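Local coordinates for protein putative tetrapyrrole (Corrin/porphyrin) methylase (Bacteroides fragilis, PDB 3FFY) that probably methylates the 2'-hydroxyl of a cytidine ribose in 16S rRNA with S-adenosyl-L-methionine, this chain being the C-terminal half of the enzyme, at residues A[4-7]-A[8-12]; A[48-51]-A[52-56]; A[58-61]-A[62-66]. All blocks are in the same frame, centred on the assembly; numbering follows the deposited sequence. Where two conformers were deposited one is given.

Contact 1 of 3, residues A[4-7]-A[8-12]; sequences TAFV and PALVA
L10 packs against F6 one turn back along helix 6-12, the two side chains lying side by side and pointing the same way. From its root outward, L10 first meets backbone: CB is 3.6 Å from V7 O, and CG passes 3.8 Å from F6 O. At the tip the branch CD1 reaches the rim of the phenyl ring, in its plane, 3.9 Å from F6 CD1. One face of the F6 ring is covered off-centre by V7 CG2. The same F6 O accepts L10 N at 2.9 Å. P8 sits in the first turn, where its lack of an N-H costs little; its CG lies 3.3 Å from A5 O, which also takes a weak bond from A9 N. The small A5 and A9 let the helix lie close on V107 of strand 106-110, while F6 meets the ring of F22 and L10 reaches V47 and V109. Between these residues the polar contacts are those of the backbone, carbonyls engaging amides one turn on, and F6 N finds its partner outside, in Y49 OH of strand 45-50. Hydrocarbon does the rest: A5, A9, F6 and L10 lay the helix on the sheet, while P8 and V11 meet R87 of the second subunit.

Contact 2 of 3, residues A[48-51]-A[52-56]; sequences FYES and PHRLL
The turn leading from strand 45-50 into helix 55-66 is tied together by E50, S51 and R54. S51 O accepts R54 N at 3.2 Å, a bent bond (144° at the hydrogen) whose donor stands above the carbonyl plane. P52, already held at a phi angle suited to turning, follows S51 at the bend. The carboxylate of E50 folds back over the turn because its chain bends at chi2 (52°). E50 OE2 takes S51 N at 2.9 Å on its anti side and lies 3.3 Å from R54 CB, while OE1 is hydrogen-bonded to the hydroxyl of T58, so a buried acid finds donors for both oxygens. Water 1 donates to E50 OE2 at 2.7 Å. R54 was modelled in two conformers, so what its guanidinium does is uncertain: in the one described, NH2 donates to water 1 at 3.1 Å, S51 OG lies over one face, and the charged groups of R54 and E50 stay apart. The aliphatic E50 CG rests 3.8 Å from L55 CA. Strand 45-50 runs beside strand 106-110, with E50 paired through its backbone to I106, and L55 turns onto I108, P102 and F97, the last on helix 90-99.

Contact 3 of 3, residues A[58-61]-A[62-66]; sequences TLTQ and FAEYF
T58 and F62, one turn apart on helix 55-66, form the close-packed side of this contact. The methyl CG2 of T58 stands over one face of the F62 ring in a CH-pi contact, 3.7 Å from the ring centroid and only 17° off its normal. It gets there because CG2 is anti to the backbone N, which puts OG1 beside that nitrogen and lets it serve E50 and R32. Threonine suits the place on both counts: a methyl for the ring, a hydroxyl for the polar partners. Beneath them F62 N bonds to T58 O at 2.8 Å, and the same oxygen is 3.3 Å from F62 CD1. Around this pair the phenyl ring is enclosed by I108 and L110 of strand 106-110, L36 of helix 32-38 and L90 of helix 90-99.

The other side of the helix is looser. E64 is exposed; its extended chain leaves OE1 4.2 Å from Q61 CG, and Q61 sends its own OE1 away to R32 NE. T60 OG1 returns to L56 O, so its polar end is served within the helix, while T60 O accepts E64 N at 2.9 Å. Y65 lies between these extremes: CD1 at its ring edge is 3.2 Å from Q61 O, in the ring plane, and Y65 N bonds to that oxygen at 2.9 Å, while the ring packs on M33 and L36. A63, small enough for a close approach, touches I94.

The helix is therefore amphipathic. F62 and the T58 methyl face the sheet, Y65 packs against helix 32-38, the buried hydroxyl of T58 is matched by E50 and R32, and the charged carboxylate of E64 is placed where water can probably solvate it.

Along the chain the three contacts follow in series, all within this C-terminal part of the methylase. Contacts 1 and 3 sit on opposite sides of the chain's centre, their centres 21 Å apart and their nearest atoms about 12 Å apart. Contact 2 lies between, its centre 16 Å from that of contact 1 and 12 Å from that of contact 3, and touches both: Y49 OH meets F6 N at 3.1 Å, and E50 meets T58. Contacts 2 and 3 share helix 55-66, and F48 packs against F62. Strand 45-50, next to strand 106-110 in the mixed sheet, thus touches both helices, through Y49 at helix 6-12 and through F48 and E50 at helix 55-66.

Contact 1 of 3, residues A[4-7]-A[8-12]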
loop_
_atom_site.group_PDB
_atom_site.type_symbol
_atom_site.label_atom_id
_atom_site.label_comp_id
_atom_site.label_asym_id
_atom_site.label_seq_id
_atom_site.Cartn_x
_atom_site.Cartn_y
_atom_site.Cartn_z
ATOM N N THR A 4 -10.498 -12.000 4.923
ATOM C CA THR A 4 -9.051 -12.062 4.645
ATOM C C THR A 4 -8.515 -10.760 4.036
ATOM O O THR A 4 -7.515 -10.739 3.308
ATOM C CB THR A 4 -8.729 -13.223 3.747
ATOM O OG1 THR A 4 -9.549 -13.160 2.570
ATOM C CG2 THR A 4 -8.978 -14.518 4.496
ATOM N N ALA A 5 -9.187 -9.669 4.411
ATOM C CA ALA A 5 -8.738 -8.295 4.156
ATOM C C ALA A 5 -7.322 -8.044 4.682
ATOM O O ALA A 5 -6.608 -7.177 4.162
ATOM C CB ALA A 5 -9.727 -7.304 4.812
ATOM N N PHE A 6 -6.919 -8.781 5.719
ATOM C CA PHE A 6 -5.587 -8.598 6.253
ATOM C C PHE A 6 -4.483 -8.904 5.254
ATOM O O PHE A 6 -3.424 -8.296 5.346
ATOM C CB PHE A 6 -5.368 -9.365 7.558
ATOM C CG PHE A 6 -5.152 -10.841 7.383
ATOM C CD1 PHE A 6 -3.900 -11.345 7.076
ATOM C CD2 PHE A 6 -6.228 -11.740 7.545
ATOM C CE1 PHE A 6 -3.744 -12.723 6.922
ATOM C CE2 PHE A 6 -6.084 -13.076 7.386
ATOM C CZ PHE A 6 -4.847 -13.588 7.076
ATOM N N VAL A 7 -4.724 -9.813 4.310
ATOM C CA VAL A 7 -3.664 -10.217 3.354
ATOM C C VAL A 7 -3.137 -8.982 2.568
ATOM O O VAL A 7 -1.978 -8.620 2.691
ATOM C CB VAL A 7 -4.115 -11.391 2.481
ATOM C CG1 VAL A 7 -3.000 -11.815 1.478
ATOM C CG2 VAL A 7 -4.497 -12.592 3.351
ATOM N N PRO A 8 -4.007 -8.264 1.834
ATOM C CA PRO A 8 -3.445 -7.068 1.166
ATOM C C PRO A 8 -2.982 -5.955 2.117
ATOM O O PRO A 8 -2.094 -5.178 1.768
ATOM C CB PRO A 8 -4.612 -6.572 0.295
ATOM C CG PRO A 8 -5.874 -7.170 0.968
ATOM C CD PRO A 8 -5.408 -8.515 1.446
ATOM N N ALA A 9 -3.590 -5.849 3.305
ATOM C CA ALA A 9 -3.170 -4.854 4.296
ATOM C C ALA A 9 -1.716 -5.092 4.681
ATOM O O ALA A 9 -0.926 -4.150 4.753
ATOM C CB ALA A 9 -4.076 -4.878 5.560
ATOM N N LEU A 10 -1.363 -6.358 4.906
ATOM C CA LEU A 10 0.011 -6.699 5.253
ATOM C C LEU A 10 0.951 -6.274 4.129
ATOM O O LEU A 10 2.002 -5.727 4.412
ATOM C CB LEU A 10 0.217 -8.202 5.521
ATOM C CG LEU A 10 -0.039 -8.765 6.919
ATOM C CD1 LEU A 10 -0.171 -10.328 6.825
ATOM C CD2 LEU A 10 1.073 -8.275 7.915
ATOM N N VAL A 11 0.577 -6.557 2.876
ATOM C CA VAL A 11 1.410 -6.206 1.717
ATOM C C VAL A 11 1.624 -4.692 1.597
ATOM O O VAL A 11 2.723 -4.233 1.381
ATOM C CB VAL A 11 0.789 -6.739 0.414
ATOM C CG1 VAL A 11 1.570 -6.213 -0.793
ATOM C CG2 VAL A 11 0.791 -8.211 0.403
ATOM N N ALA A 12 0.548 -3.939 1.803
ATOM C CA ALA A 12 0.517 -2.491 1.711
ATOM C C ALA A 12 1.297 -1.845 2.820
ATOM O O ALA A 12 1.658 -0.676 2.712
ATOM C CB ALA A 12 -0.978 -1.993 1.813
#

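Contact 2 of 3, residues A[48-51]-A[52-56]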
loop_
_atom_site.group_PDB
_atom_site.type_symbol
_atom_site.label_atom_id
_atom_site.label_comp_id
_atom_site.label_asym_id
_atom_site.label_seq_id
_atom_site.Cartn_x
_atom_site.Cartn_y
_atom_site.Cartn_z
ATOM N N PHE A 48 -4.851 -6.419 13.297
ATOM C CA PHE A 48 -6.164 -6.256 13.943
ATOM C C PHE A 48 -7.171 -5.747 12.909
ATOM O O PHE A 48 -6.799 -5.071 11.945
ATOM C CB PHE A 48 -6.117 -5.173 15.025
ATOM C CG PHE A 48 -5.026 -5.353 16.061
ATOM C CD1 PHE A 48 -5.296 -5.978 17.271
ATOM C CD2 PHE A 48 -3.765 -4.837 15.835
ATOM C CE1 PHE A 48 -4.284 -6.115 18.229
ATOM C CE2 PHE A 48 -2.752 -4.966 16.773
ATOM C CZ PHE A 48 -3.009 -5.609 17.966
ATOM N N TYR A 49 -8.447 -6.041 13.164
ATOM C CA TYR A 49 -9.597 -5.443 12.461
ATOM C C TYR A 49 -10.267 -4.474 13.400
ATOM O O TYR A 49 -10.323 -4.714 14.619
ATOM C CB TYR A 49 -10.610 -6.513 12.045
ATOM C CG TYR A 49 -10.177 -7.416 10.911
ATOM C CD1 TYR A 49 -9.379 -6.957 9.897
ATOM C CD2 TYR A 49 -10.612 -8.724 10.840
ATOM C CE1 TYR A 49 -9.030 -7.782 8.837
ATOM C CE2 TYR A 49 -10.273 -9.538 9.777
ATOM C CZ TYR A 49 -9.471 -9.046 8.789
ATOM O OH TYR A 49 -9.111 -9.825 7.721
ATOM N N GLU A 50 -10.770 -3.378 12.840
ATOM C CA GLU A 50 -11.420 -2.364 13.641
ATOM C C GLU A 50 -12.529 -1.664 12.848
ATOM O O GLU A 50 -12.513 -1.624 11.601
ATOM C CB GLU A 50 -10.382 -1.353 14.122
ATOM C CG GLU A 50 -10.851 -0.404 15.210
ATOM C CD GLU A 50 -11.464 -1.152 16.375
ATOM O OE1 GLU A 50 -10.687 -1.441 17.312
ATOM O OE2 GLU A 50 -12.681 -1.508 16.294
ATOM N N SER A 51 -13.490 -1.112 13.581
ATOM C CA SER A 51 -14.552 -0.334 12.964
ATOM C C SER A 51 -14.163 1.134 12.921
ATOM O O SER A 51 -13.279 1.600 13.696
ATOM C CB SER A 51 -15.853 -0.544 13.721
ATOM O OG SER A 51 -15.907 0.224 14.905
ATOM N N PRO A 52 -14.765 1.874 11.984
ATOM C CA PRO A 52 -14.314 3.261 11.796
ATOM C C PRO A 52 -14.564 4.130 13.046
ATOM O O PRO A 52 -13.750 4.994 13.365
ATOM C CB PRO A 52 -15.149 3.773 10.615
ATOM C CG PRO A 52 -15.917 2.608 10.088
ATOM C CD PRO A 52 -15.849 1.480 11.063
ATOM N N HIS A 53 -15.664 3.885 13.755
ATOM C CA HIS A 53 -15.983 4.687 14.933
ATOM C C HIS A 53 -15.131 4.369 16.147
ATOM O O HIS A 53 -15.133 5.135 17.096
ATOM C CB HIS A 53 -17.461 4.547 15.321
ATOM C CG HIS A 53 -18.411 5.024 14.264
ATOM N ND1 HIS A 53 -18.459 4.472 12.994
ATOM C CD2 HIS A 53 -19.379 5.973 14.297
ATOM C CE1 HIS A 53 -19.405 5.073 12.289
ATOM N NE2 HIS A 53 -19.980 5.982 13.060
ATOM N N ARG A 54 -14.436 3.238 16.132
ATOM C CA ARG A 54 -13.588 2.816 17.252
ATOM C C ARG A 54 -12.120 3.013 16.955
ATOM O O ARG A 54 -11.292 2.892 17.847
ATOM C CB ARG A 54 -13.803 1.335 17.593
ATOM C CG ARG A 54 -14.799 1.071 18.719
ATOM C CD ARG A 54 -16.159 0.675 18.220
ATOM N NE ARG A 54 -16.307 -0.786 18.139
ATOM C CZ ARG A 54 -17.474 -1.431 18.020
ATOM N NH1 ARG A 54 -18.629 -0.762 17.965
ATOM N NH2 ARG A 54 -17.481 -2.760 17.961
ATOM N N LEU A 55 -11.770 3.325 15.708
ATOM C CA LEU A 55 -10.346 3.367 15.345
ATOM C C LEU A 55 -9.496 4.314 16.183
ATOM O O LEU A 55 -8.414 3.938 16.633
ATOM C CB LEU A 55 -10.155 3.701 13.855
ATOM C CG LEU A 55 -8.696 3.716 13.333
ATOM C CD1 LEU A 55 -7.987 2.332 13.537
ATOM C CD2 LEU A 55 -8.683 4.188 11.894
ATOM N N LEU A 56 -9.976 5.540 16.409
ATOM C CA LEU A 56 -9.153 6.547 17.062
ATOM C C LEU A 56 -8.833 6.103 18.478
ATOM O O LEU A 56 -7.691 6.191 18.893
ATOM C CB LEU A 56 -9.851 7.909 17.118
ATOM C CG LEU A 56 -9.081 9.236 16.916
ATOM C CD1 LEU A 56 -9.671 10.312 17.846
ATOM C CD2 LEU A 56 -7.580 9.155 16.976
HETATM O O HOH W 1 -14.534 -3.273 17.015
#

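Contact 3 of 3, residues A[58-61]-A[62-66]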
loop_
_atom_site.group_PDB
_atom_site.type_symbol
_atom_site.label_atom_id
_atom_site.label_comp_id
_atom_site.label_asym_id
_atom_site.label_seq_id
_atom_site.Cartn_x
_atom_site.Cartn_y
_atom_site.Cartn_z
ATOM N N THR A 58 -8.725 2.995 19.658
ATOM C CA THR A 58 -7.766 1.891 19.545
ATOM C C THR A 58 -6.332 2.417 19.279
ATOM O O THR A 58 -5.368 1.975 19.923
ATOM C CB THR A 58 -8.207 0.863 18.479
ATOM O OG1 THR A 58 -9.342 0.158 18.987
ATOM C CG2 THR A 58 -7.087 -0.125 18.192
ATOM N N LEU A 59 -6.201 3.353 18.329
ATOM C CA LEU A 59 -4.893 3.931 17.987
ATOM C C LEU A 59 -4.305 4.697 19.147
ATOM O O LEU A 59 -3.111 4.607 19.400
ATOM C CB LEU A 59 -4.983 4.854 16.779
ATOM C CG LEU A 59 -5.304 4.176 15.453
ATOM C CD1 LEU A 59 -5.422 5.273 14.434
ATOM C CD2 LEU A 59 -4.289 3.159 15.027
ATOM N N THR A 60 -5.162 5.410 19.887
ATOM C CA THR A 60 -4.717 6.143 21.059
ATOM C C THR A 60 -4.186 5.179 22.111
ATOM O O THR A 60 -3.097 5.349 22.650
ATOM C CB THR A 60 -5.829 7.020 21.627
ATOM O OG1 THR A 60 -6.271 7.901 20.576
ATOM C CG2 THR A 60 -5.290 7.806 22.761
ATOM N N GLN A 61 -4.941 4.128 22.374
ATOM C CA GLN A 61 -4.489 3.165 23.375
ATOM C C GLN A 61 -3.248 2.401 22.906
ATOM O O GLN A 61 -2.389 2.064 23.712
ATOM C CB GLN A 61 -5.627 2.214 23.726
ATOM C CG GLN A 61 -6.807 2.969 24.318
ATOM C CD GLN A 61 -7.898 2.044 24.832
ATOM O OE1 GLN A 61 -8.501 1.285 24.073
ATOM N NE2 GLN A 61 -8.154 2.105 26.132
ATOM N N PHE A 62 -3.176 2.088 21.618
ATOM C CA PHE A 62 -1.960 1.530 21.041
ATOM C C PHE A 62 -0.756 2.454 21.362
ATOM O O PHE A 62 0.339 1.977 21.767
ATOM C CB PHE A 62 -2.113 1.342 19.509
ATOM C CG PHE A 62 -2.856 0.077 19.081
ATOM C CD1 PHE A 62 -3.525 -0.739 19.992
ATOM C CD2 PHE A 62 -2.904 -0.280 17.727
ATOM C CE1 PHE A 62 -4.166 -1.870 19.571
ATOM C CE2 PHE A 62 -3.529 -1.400 17.325
ATOM C CZ PHE A 62 -4.177 -2.197 18.218
ATOM N N ALA A 63 -0.933 3.773 21.190
ATOM C CA ALA A 63 0.157 4.720 21.515
ATOM C C ALA A 63 0.480 4.624 22.988
ATOM O O ALA A 63 1.640 4.653 23.389
ATOM C CB ALA A 63 -0.226 6.182 21.152
ATOM N N GLU A 64 -0.545 4.522 23.824
ATOM C CA GLU A 64 -0.275 4.461 25.263
ATOM C C GLU A 64 0.520 3.198 25.610
ATOM O O GLU A 64 1.477 3.269 26.359
ATOM C CB GLU A 64 -1.568 4.532 26.054
ATOM C CG GLU A 64 -2.315 5.825 25.897
ATOM C CD GLU A 64 -3.646 5.781 26.600
ATOM O OE1 GLU A 64 -4.083 4.694 26.997
ATOM O OE2 GLU A 64 -4.275 6.818 26.781
ATOM N N TYR A 65 0.143 2.050 25.038
ATOM C CA TYR A 65 0.780 0.739 25.353
ATOM C C TYR A 65 2.062 0.422 24.566
ATOM O O TYR A 65 2.968 -0.225 25.092
ATOM C CB TYR A 65 -0.213 -0.418 25.107
ATOM C CG TYR A 65 -1.193 -0.622 26.217
ATOM C CD1 TYR A 65 -2.318 0.182 26.341
ATOM C CD2 TYR A 65 -0.961 -1.602 27.192
ATOM C CE1 TYR A 65 -3.206 0.004 27.394
ATOM C CE2 TYR A 65 -1.852 -1.796 28.259
ATOM C CZ TYR A 65 -2.966 -0.997 28.349
ATOM O OH TYR A 65 -3.827 -1.209 29.384
ATOM N N PHE A 66 2.133 0.839 23.312
ATOM C CA PHE A 66 3.272 0.501 22.485
ATOM C C PHE A 66 4.194 1.673 22.233
ATOM O O PHE A 66 5.322 1.476 21.760
ATOM C CB PHE A 66 2.788 -0.080 21.163
ATOM C CG PHE A 66 1.863 -1.223 21.348
ATOM C CD1 PHE A 66 2.315 -2.405 21.924
ATOM C CD2 PHE A 66 0.528 -1.108 21.038
ATOM C CE1 PHE A 66 1.442 -3.460 22.142
ATOM C CE2 PHE A 66 -0.360 -2.158 21.263
ATOM C CZ PHE A 66 0.097 -3.329 21.805
#